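Local atomic coordinates of insecticidal Delta-Endotoxin Cry8Ea1 (Bacillus Thuringiensis, PDB entry 3EB7), a protein that is an insecticidal toxin of Bacillus thuringiensis, active against Holotrichia parallela larvae and probably, like other three-domain Cry toxins, forms pores in gut-cell membranes. Residues Val242-Ile247 with Phe430-Arg435; Met232-Gln237 with Ile448-Val453. One frame throughout, in Å; residues are numbered along the deposited sequence.

Contact 1 of 2, residues Val242-Ile247 with Phe430-Arg435; sequences VYTDPI and FSWTHR
Tyr243 and Ser431 form a non-hydrogen-bonded antiparallel pair in the middle domain of the toxin, which in the three-domain Cry fold is a prism of three beta sheets. Strand 241-243 is an outermost strand of its sheet. Strand 427-434 lies beside it, with strand 414-422 on the far side of that. Helix 198-220 packs on the Val242-Ile247 side, with Thr212 against Val242 and Asn205 against Tyr243.

Backbone bonds set the register. Val242 and Trp432 exchange two bonds, with Val242 N to Trp432 O at 3.0 Å and Trp432 N to Val242 O at 2.8 Å. Past the Tyr243-Ser431 pair, Thr244 N still donates to Phe430 O at 3.0 Å.

Two CH-pi contacts stand out in the apolar part. Ser431 CB lies over one face of the Tyr243 ring, 3.7 Å from its centroid and shifted toward the rim. The Ser431 hydroxyl bonds to Glu241, while Tyr243 OH accepts from the backbone N of Arg272. Ile247 CD1 sits almost centrally over one face of the Phe430 ring, 3.4 Å from the centroid and only 8° off the normal. The two side chains meet at about a right angle. On the other face of the sheet from Tyr243, Val242 CG2 meets Trp432 CB at 4.1 Å.

Thr244 supplies the polar side-chain link. Its CB points toward strand 427-434, and chi1 47° puts OG1 beside the indole N-H. OG1 accepts from Trp432 NE1 at 3.2 Å and lies 16° out of the indole plane. Thr244 CG2 also touches NE1 of Trp432. A water bridges the two segments beyond the Thr244-Phe430 bond. It hydrogen-bonds to Thr244 OG1 and accepts from Phe430 N at 2.9 Å.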
ATOM      1  N   VAL A 242      -0.102  -3.559  -6.334  1.00 20.07           N
ATOM      2  CA  VAL A 242      -0.948  -2.691  -7.170  1.00 20.26           C
ATOM      3  C   VAL A 242      -0.623  -2.979  -8.635  1.00 19.92           C
ATOM      4  O   VAL A 242       0.480  -3.415  -8.968  1.00 18.92           O
ATOM      5  CB  VAL A 242      -0.769  -1.160  -6.869  1.00 20.99           C
ATOM      6  CG1 VAL A 242      -1.284  -0.796  -5.437  1.00 22.58           C
ATOM      7  CG2 VAL A 242       0.687  -0.709  -7.050  1.00 20.40           C
ATOM      8  N   TYR A 243      -1.601  -2.774  -9.508  1.00 19.55           N
ATOM      9  CA  TYR A 243      -1.412  -3.030 -10.912  1.00 19.72           C
ATOM     10  C   TYR A 243      -1.544  -1.744 -11.708  1.00 19.69           C
ATOM     11  O   TYR A 243      -2.527  -1.005 -11.529  1.00 18.60           O
ATOM     12  CB  TYR A 243      -2.431  -4.044 -11.388  1.00 20.46           C
ATOM     13  CG  TYR A 243      -2.282  -5.410 -10.756  1.00 21.08           C
ATOM     14  CD1 TYR A 243      -2.694  -5.659  -9.423  1.00 21.65           C
ATOM     15  CD2 TYR A 243      -1.761  -6.461 -11.485  1.00 19.68           C
ATOM     16  CE1 TYR A 243      -2.570  -6.963  -8.849  1.00 20.62           C
ATOM     17  CE2 TYR A 243      -1.638  -7.760 -10.912  1.00 22.43           C
ATOM     18  CZ  TYR A 243      -2.045  -7.990  -9.624  1.00 20.78           C
ATOM     19  OH  TYR A 243      -1.920  -9.255  -9.128  1.00 22.83           O
ATOM     20  N   THR A 244      -0.562  -1.478 -12.584  1.00 19.24           N
ATOM     21  CA  THR A 244      -0.639  -0.308 -13.481  1.00 18.50           C
ATOM     22  C   THR A 244      -1.623  -0.568 -14.614  1.00 19.17           C
ATOM     23  O   THR A 244      -2.079  -1.696 -14.784  1.00 19.08           O
ATOM     24  CB  THR A 244       0.767   0.153 -14.024  1.00 17.87           C
ATOM     25  OG1 THR A 244       1.505  -0.974 -14.492  1.00 17.55           O
ATOM     26  CG2 THR A 244       1.559   0.848 -12.926  1.00 16.36           C
ATOM     27  N   ASP A 245      -1.955   0.463 -15.415  1.00 20.01           N
ATOM     28  CA  ASP A 245      -2.933   0.259 -16.495  1.00 19.57           C
ATOM     29  C   ASP A 245      -2.364  -0.734 -17.531  1.00 18.95           C
ATOM     30  O   ASP A 245      -1.168  -0.809 -17.726  1.00 18.30           O
ATOM     31  CB  ASP A 245      -3.351   1.576 -17.167  1.00 20.39           C
ATOM     32  CG  ASP A 245      -4.252   2.491 -16.284  1.00 24.21           C
ATOM     33  OD1 ASP A 245      -4.727   2.154 -15.165  1.00 27.42           O
ATOM     34  OD2 ASP A 245      -4.484   3.630 -16.743  1.00 31.17           O
ATOM     35  N   PRO A 246      -3.232  -1.525 -18.187  1.00 18.96           N
ATOM     36  CA  PRO A 246      -2.718  -2.410 -19.223  1.00 18.53           C
ATOM     37  C   PRO A 246      -1.892  -1.661 -20.324  1.00 19.51           C
ATOM     38  O   PRO A 246      -2.221  -0.506 -20.701  1.00 19.17           O
ATOM     39  CB  PRO A 246      -4.002  -3.035 -19.797  1.00 18.01           C
ATOM     40  CG  PRO A 246      -4.955  -3.017 -18.701  1.00 17.63           C
ATOM     41  CD  PRO A 246      -4.687  -1.700 -17.988  1.00 17.99           C
ATOM     42  N   ILE A 247      -0.824  -2.308 -20.820  1.00 18.87           N
ATOM     43  CA  ILE A 247       0.090  -1.670 -21.765  1.00 18.44           C
ATOM     44  C   ILE A 247      -0.387  -1.932 -23.185  1.00 19.35           C
ATOM     45  O   ILE A 247       0.135  -2.810 -23.915  1.00 19.90           O
ATOM     46  CB  ILE A 247       1.569  -2.078 -21.527  1.00 18.91           C
ATOM     47  CG1 ILE A 247       1.911  -1.882 -20.031  1.00 19.44           C
ATOM     48  CG2 ILE A 247       2.493  -1.196 -22.388  1.00 15.16           C
ATOM     49  CD1 ILE A 247       3.177  -2.552 -19.577  1.00 22.67           C
ATOM     50  N   PHE A 430       1.570  -4.794 -15.687  1.00 17.17           N
ATOM     51  CA  PHE A 430       2.646  -4.830 -14.681  1.00 16.05           C
ATOM     52  C   PHE A 430       2.037  -4.695 -13.287  1.00 15.20           C
ATOM     53  O   PHE A 430       1.143  -3.876 -13.076  1.00 15.21           O
ATOM     54  CB  PHE A 430       3.648  -3.698 -14.926  1.00 16.47           C
ATOM     55  CG  PHE A 430       4.510  -3.842 -16.184  1.00 17.53           C
ATOM     56  CD1 PHE A 430       5.354  -2.790 -16.576  1.00 21.82           C
ATOM     57  CD2 PHE A 430       4.501  -4.988 -16.970  1.00 18.76           C
ATOM     58  CE1 PHE A 430       6.183  -2.903 -17.735  1.00 22.00           C
ATOM     59  CE2 PHE A 430       5.332  -5.098 -18.140  1.00 19.31           C
ATOM     60  CZ  PHE A 430       6.160  -4.092 -18.502  1.00 17.67           C
ATOM     61  N   SER A 431       2.485  -5.525 -12.355  1.00 14.95           N
ATOM     62  CA  SER A 431       2.171  -5.357 -10.931  1.00 15.78           C
ATOM     63  C   SER A 431       3.400  -4.945 -10.135  1.00 14.78           C
ATOM     64  O   SER A 431       4.532  -5.206 -10.517  1.00 14.50           O
ATOM     65  CB  SER A 431       1.538  -6.626 -10.320  1.00 15.92           C
ATOM     66  OG  SER A 431       2.511  -7.632 -10.121  1.00 17.14           O
ATOM     67  N   TRP A 432       3.157  -4.293  -9.014  1.00 14.76           N
ATOM     68  CA  TRP A 432       4.210  -3.625  -8.273  1.00 15.17           C
ATOM     69  C   TRP A 432       4.019  -3.774  -6.783  1.00 15.05           C
ATOM     70  O   TRP A 432       2.886  -3.759  -6.322  1.00 15.50           O
ATOM     71  CB  TRP A 432       4.196  -2.122  -8.611  1.00 14.03           C
ATOM     72  CG  TRP A 432       4.267  -1.830 -10.066  1.00 15.00           C
ATOM     73  CD1 TRP A 432       3.266  -1.982 -11.003  1.00 14.02           C
ATOM     74  CD2 TRP A 432       5.380  -1.289 -10.758  1.00 11.24           C
ATOM     75  NE1 TRP A 432       3.722  -1.582 -12.233  1.00 12.72           N
ATOM     76  CE2 TRP A 432       5.017  -1.155 -12.098  1.00 13.80           C
ATOM     77  CE3 TRP A 432       6.663  -0.908 -10.367  1.00 15.56           C
ATOM     78  CZ2 TRP A 432       5.902  -0.657 -13.063  1.00 15.32           C
ATOM     79  CZ3 TRP A 432       7.532  -0.409 -11.316  1.00 15.09           C
ATOM     80  CH2 TRP A 432       7.152  -0.293 -12.644  1.00 13.41           C
ATOM     81  N   THR A 433       5.132  -3.816  -6.044  1.00 15.24           N
ATOM     82  CA  THR A 433       5.107  -3.835  -4.587  1.00 15.22           C
ATOM     83  C   THR A 433       5.700  -2.554  -4.055  1.00 16.07           C
ATOM     84  O   THR A 433       6.522  -1.934  -4.719  1.00 15.60           O
ATOM     85  CB  THR A 433       5.827  -5.069  -3.972  1.00 15.54           C
ATOM     86  OG1 THR A 433       7.159  -5.161  -4.475  1.00 13.81           O
ATOM     87  CG2 THR A 433       5.059  -6.384  -4.301  1.00 13.96           C
ATOM     88  N   HIS A 434       5.251  -2.158  -2.858  1.00 16.73           N
ATOM     89  CA  HIS A 434       5.699  -0.936  -2.169  1.00 16.47           C
ATOM     90  C   HIS A 434       7.134  -1.024  -1.606  1.00 17.82           C
ATOM     91  O   HIS A 434       7.590  -2.092  -1.090  1.00 17.10           O
ATOM     92  CB  HIS A 434       4.682  -0.549  -1.062  1.00 16.23           C
ATOM     93  CG  HIS A 434       4.800   0.871  -0.592  1.00 17.24           C
ATOM     94  ND1 HIS A 434       5.674   1.262   0.399  1.00 17.91           N
ATOM     95  CD2 HIS A 434       4.154   1.999  -0.984  1.00 17.89           C
ATOM     96  CE1 HIS A 434       5.583   2.566   0.580  1.00 16.17           C
ATOM     97  NE2 HIS A 434       4.663   3.037  -0.242  1.00 17.00           N
ATOM     98  N   ARG A 435       7.845   0.104  -1.705  1.00 18.80           N
ATOM     99  CA  ARG A 435       9.195   0.246  -1.165  1.00 20.26           C
ATOM    100  C   ARG A 435       9.300  -0.178   0.309  1.00 20.68           C
ATOM    101  O   ARG A 435      10.300  -0.758   0.693  1.00 21.80           O
ATOM    102  CB  ARG A 435       9.673   1.701  -1.336  1.00 21.66           C
ATOM    103  CG  ARG A 435      11.085   2.023  -0.810  1.00 24.22           C
ATOM    104  CD  ARG A 435      12.202   1.505  -1.726  1.00 24.91           C
ATOM    105  NE  ARG A 435      13.540   2.023  -1.373  1.00 24.91           N
ATOM    106  CZ  ARG A 435      14.030   3.228  -1.711  1.00 24.45           C
ATOM    107  NH1 ARG A 435      13.309   4.105  -2.389  1.00 23.17           N
ATOM    108  NH2 ARG A 435      15.260   3.576  -1.328  1.00 24.27           N
TER
HETATM  109  O   HOH W   1       0.519  -2.266 -16.498  1.00 23.28           O

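Contact 2 of 2, residues Met232-Gln237 with Ile448-Val453; sequences METKAQ and ITQIPV
Gln237 NE2 donates to Gln450 O at 2.8 Å, the shortest direct bond between the two segments. It is nearly straight, 167° at the hydrogen. The acceptor lies close to the amide plane of Gln237, and the donor lies in the carbonyl plane of Gln450. CG of Gln237 is anti to the carbonyl carbon (chi1 -46°) and the chain runs on extended, which carries the amide across to the facing strand. Its other end is held too: OE1 accepts from Lys455 NZ and Asp438 N. NE2 of Gln237 also rests against Pro452 CD at 3.6 Å.

The side chain of Gln450 lies over Thr234 and Ala236. Its OE1 meets Ala236 CB at 3.5 Å, and its NE2 meets Thr234 CG2 at 3.4 Å. A water donates to OE1 of Gln450 and accepts from Gln237 N, so it links the Gln237 backbone to the Gln450 side chain. Met224 and Tyr230 also pack on Gln450.

Strands 234-235 and 448-452 run parallel. The short linker strand adds an edge to a sheet of the C-terminal beta-sandwich domain, where strand 448-452 also pairs with strand 578-588. The backbone ladder has the staggered parallel pattern. Ile448 N donates to Glu233 O and Ile448 O accepts from Lys235 N at 2.9 Å, so one residue binds both neighbours of Thr234. Gln450 N then donates to Lys235 O.

At the start of the pair, Met232 CG touches Ile448 CG1 at 3.8 Å, the two side chains crossing at about a right angle. Thr234 OG1 donates to Met232 O and lies beside Ile448 CB. Glu233 carries a salt bridge to Lys447.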
ATOM      1  N   MET A 232       7.623   3.621  20.595  1.00 32.50           N
ATOM      2  CA  MET A 232       8.918   3.854  20.009  1.00 33.92           C
ATOM      3  C   MET A 232       8.841   3.639  18.506  1.00 32.77           C
ATOM      4  O   MET A 232       7.893   3.044  17.990  1.00 32.15           O
ATOM      5  CB  MET A 232       9.981   2.919  20.627  1.00 33.94           C
ATOM      6  CG  MET A 232       9.927   1.487  20.149  1.00 35.06           C
ATOM      7  SD  MET A 232      10.880   0.312  21.147  1.00 39.96           S
ATOM      8  CE  MET A 232       9.661  -0.168  22.371  1.00 40.72           C
ATOM      9  N   GLU A 233       9.871   4.122  17.822  1.00 32.65           N
ATOM     10  CA  GLU A 233      10.042   3.940  16.390  1.00 32.82           C
ATOM     11  C   GLU A 233       9.593   2.549  15.896  1.00 31.25           C
ATOM     12  O   GLU A 233      10.007   1.505  16.449  1.00 30.20           O
ATOM     13  CB  GLU A 233      11.503   4.216  16.038  1.00 33.46           C
ATOM     14  CG  GLU A 233      11.772   4.183  14.550  1.00 39.18           C
ATOM     15  CD  GLU A 233      12.994   4.995  14.173  1.00 45.89           C
ATOM     16  OE1 GLU A 233      13.658   4.622  13.172  1.00 47.62           O
ATOM     17  OE2 GLU A 233      13.279   6.003  14.883  1.00 48.57           O
ATOM     18  N   THR A 234       8.756   2.558  14.859  1.00 29.96           N
ATOM     19  CA  THR A 234       8.169   1.340  14.273  1.00 28.95           C
ATOM     20  C   THR A 234       8.430   1.193  12.764  1.00 29.43           C
ATOM     21  O   THR A 234       8.232   2.140  12.013  1.00 28.80           O
ATOM     22  CB  THR A 234       6.633   1.336  14.504  1.00 28.41           C
ATOM     23  OG1 THR A 234       6.393   1.380  15.909  1.00 28.28           O
ATOM     24  CG2 THR A 234       5.948   0.084  13.900  1.00 24.94           C
ATOM     25  N   LYS A 235       8.839  -0.011  12.335  1.00 30.06           N
ATOM     26  CA  LYS A 235       9.019  -0.334  10.914  1.00 30.75           C
ATOM     27  C   LYS A 235       7.783  -1.022  10.320  1.00 29.84           C
ATOM     28  O   LYS A 235       7.651  -2.240  10.444  1.00 30.51           O
ATOM     29  CB  LYS A 235      10.247  -1.242  10.692  1.00 31.62           C
ATOM     30  CG  LYS A 235      11.629  -0.658  11.026  1.00 35.79           C
ATOM     31  CD  LYS A 235      11.934   0.708  10.342  1.00 40.99           C
ATOM     32  CE  LYS A 235      11.979   0.615   8.818  1.00 43.90           C
ATOM     33  NZ  LYS A 235      13.357   0.775   8.279  1.00 47.58           N
ATOM     34  N   ALA A 236       6.906  -0.256   9.664  1.00 28.25           N
ATOM     35  CA  ALA A 236       5.735  -0.822   8.956  1.00 27.32           C
ATOM     36  C   ALA A 236       6.012  -1.196   7.473  1.00 26.27           C
ATOM     37  O   ALA A 236       6.809  -0.569   6.813  1.00 25.07           O
ATOM     38  CB  ALA A 236       4.496   0.115   9.056  1.00 27.06           C
ATOM     39  N   GLN A 237       5.319  -2.220   6.977  1.00 25.20           N
ATOM     40  CA  GLN A 237       5.468  -2.683   5.598  1.00 24.25           C
ATOM     41  C   GLN A 237       4.106  -2.773   4.940  1.00 22.86           C
ATOM     42  O   GLN A 237       3.186  -3.366   5.498  1.00 22.55           O
ATOM     43  CB  GLN A 237       6.084  -4.095   5.582  1.00 23.51           C
ATOM     44  CG  GLN A 237       7.272  -4.250   6.494  1.00 25.80           C
ATOM     45  CD  GLN A 237       8.112  -5.441   6.154  1.00 25.08           C
ATOM     46  OE1 GLN A 237       8.668  -5.527   5.060  1.00 27.19           O
ATOM     47  NE2 GLN A 237       8.207  -6.376   7.077  1.00 25.43           N
ATOM     48  N   ILE A 448      10.392  -1.454  16.947  1.00 22.88           N
ATOM     49  CA  ILE A 448       9.333  -2.434  16.801  1.00 22.03           C
ATOM     50  C   ILE A 448       9.321  -2.854  15.321  1.00 22.74           C
ATOM     51  O   ILE A 448       9.151  -2.007  14.428  1.00 22.65           O
ATOM     52  CB  ILE A 448       7.949  -1.828  17.246  1.00 22.47           C
ATOM     53  CG1 ILE A 448       8.000  -1.443  18.740  1.00 19.59           C
ATOM     54  CG2 ILE A 448       6.790  -2.790  16.909  1.00 21.13           C
ATOM     55  CD1 ILE A 448       6.803  -0.700  19.314  1.00 20.72           C
ATOM     56  N   THR A 449       9.564  -4.139  15.046  1.00 22.41           N
ATOM     57  CA  THR A 449       9.555  -4.628  13.662  1.00 23.01           C
ATOM     58  C   THR A 449       8.209  -5.253  13.341  1.00 23.17           C
ATOM     59  O   THR A 449       7.757  -6.141  14.048  1.00 23.72           O
ATOM     60  CB  THR A 449      10.707  -5.643  13.410  1.00 22.97           C
ATOM     61  OG1 THR A 449      11.920  -5.130  14.001  1.00 25.14           O
ATOM     62  CG2 THR A 449      10.941  -5.806  11.963  1.00 23.08           C
ATOM     63  N   GLN A 450       7.543  -4.776  12.289  1.00 23.70           N
ATOM     64  CA  GLN A 450       6.305  -5.431  11.824  1.00 23.96           C
ATOM     65  C   GLN A 450       6.606  -6.352  10.663  1.00 23.85           C
ATOM     66  O   GLN A 450       7.263  -5.939   9.705  1.00 23.82           O
ATOM     67  CB  GLN A 450       5.241  -4.408  11.413  1.00 24.48           C
ATOM     68  CG  GLN A 450       4.717  -3.593  12.590  1.00 26.97           C
ATOM     69  CD  GLN A 450       3.696  -2.559  12.165  1.00 30.41           C
ATOM     70  OE1 GLN A 450       3.309  -2.492  11.001  1.00 35.13           O
ATOM     71  NE2 GLN A 450       3.243  -1.762  13.103  1.00 32.70           N
ATOM     72  N   ILE A 451       6.146  -7.603  10.766  1.00 23.63           N
ATOM     73  CA  ILE A 451       6.414  -8.621   9.775  1.00 23.48           C
ATOM     74  C   ILE A 451       5.105  -9.295   9.463  1.00 23.55           C
ATOM     75  O   ILE A 451       4.671 -10.178  10.213  1.00 23.14           O
ATOM     76  CB  ILE A 451       7.381  -9.739  10.270  1.00 24.26           C
ATOM     77  CG1 ILE A 451       8.570  -9.149  11.059  1.00 25.42           C
ATOM     78  CG2 ILE A 451       7.772 -10.682   9.080  1.00 22.74           C
ATOM     79  CD1 ILE A 451       9.795  -8.771  10.214  1.00 26.09           C
ATOM     80  N   PRO A 452       4.476  -8.888   8.348  1.00 23.27           N
ATOM     81  CA  PRO A 452       3.283  -9.535   7.823  1.00 22.64           C
ATOM     82  C   PRO A 452       3.597 -10.993   7.547  1.00 22.56           C
ATOM     83  O   PRO A 452       4.622 -11.278   6.936  1.00 23.09           O
ATOM     84  CB  PRO A 452       3.065  -8.788   6.507  1.00 22.79           C
ATOM     85  CG  PRO A 452       3.655  -7.444   6.752  1.00 21.65           C
ATOM     86  CD  PRO A 452       4.894  -7.746   7.503  1.00 22.94           C
ATOM     87  N   VAL A 453       2.743 -11.922   7.967  1.00 21.81           N
ATOM     88  CA  VAL A 453       3.074 -13.351   7.801  1.00 21.84           C
ATOM     89  C   VAL A 453       3.051 -13.830   6.335  1.00 21.47           C
ATOM     90  O   VAL A 453       3.580 -14.907   6.005  1.00 20.90           O
ATOM     91  CB  VAL A 453       2.217 -14.273   8.711  1.00 22.00           C
ATOM     92  CG1 VAL A 453       2.536 -14.013  10.189  1.00 21.36           C
ATOM     93  CG2 VAL A 453       0.689 -14.083   8.396  1.00 22.77           C
TER
HETATM   94  O   HOH W   2       3.247  -3.788   8.771  1.00 35.70           O

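The chain first builds the N-terminal helical domain, ending with helix 198-220. It then enters strand 234-235, the first half of contact 2. A few residues later strand 241-243 opens the middle domain as the first half of contact 1. The middle domain follows, and strand 427-434 closes contact 1. Strand 448-452 then closes contact 2 and leads into the C-terminal domain. The smaller loop thus lies wholly within the larger one. Contact 1 ties the two ends of the middle domain together. Contact 2 joins the linker from the helical domain to the C-terminal sandwich. Their centres are about 24 Å apart.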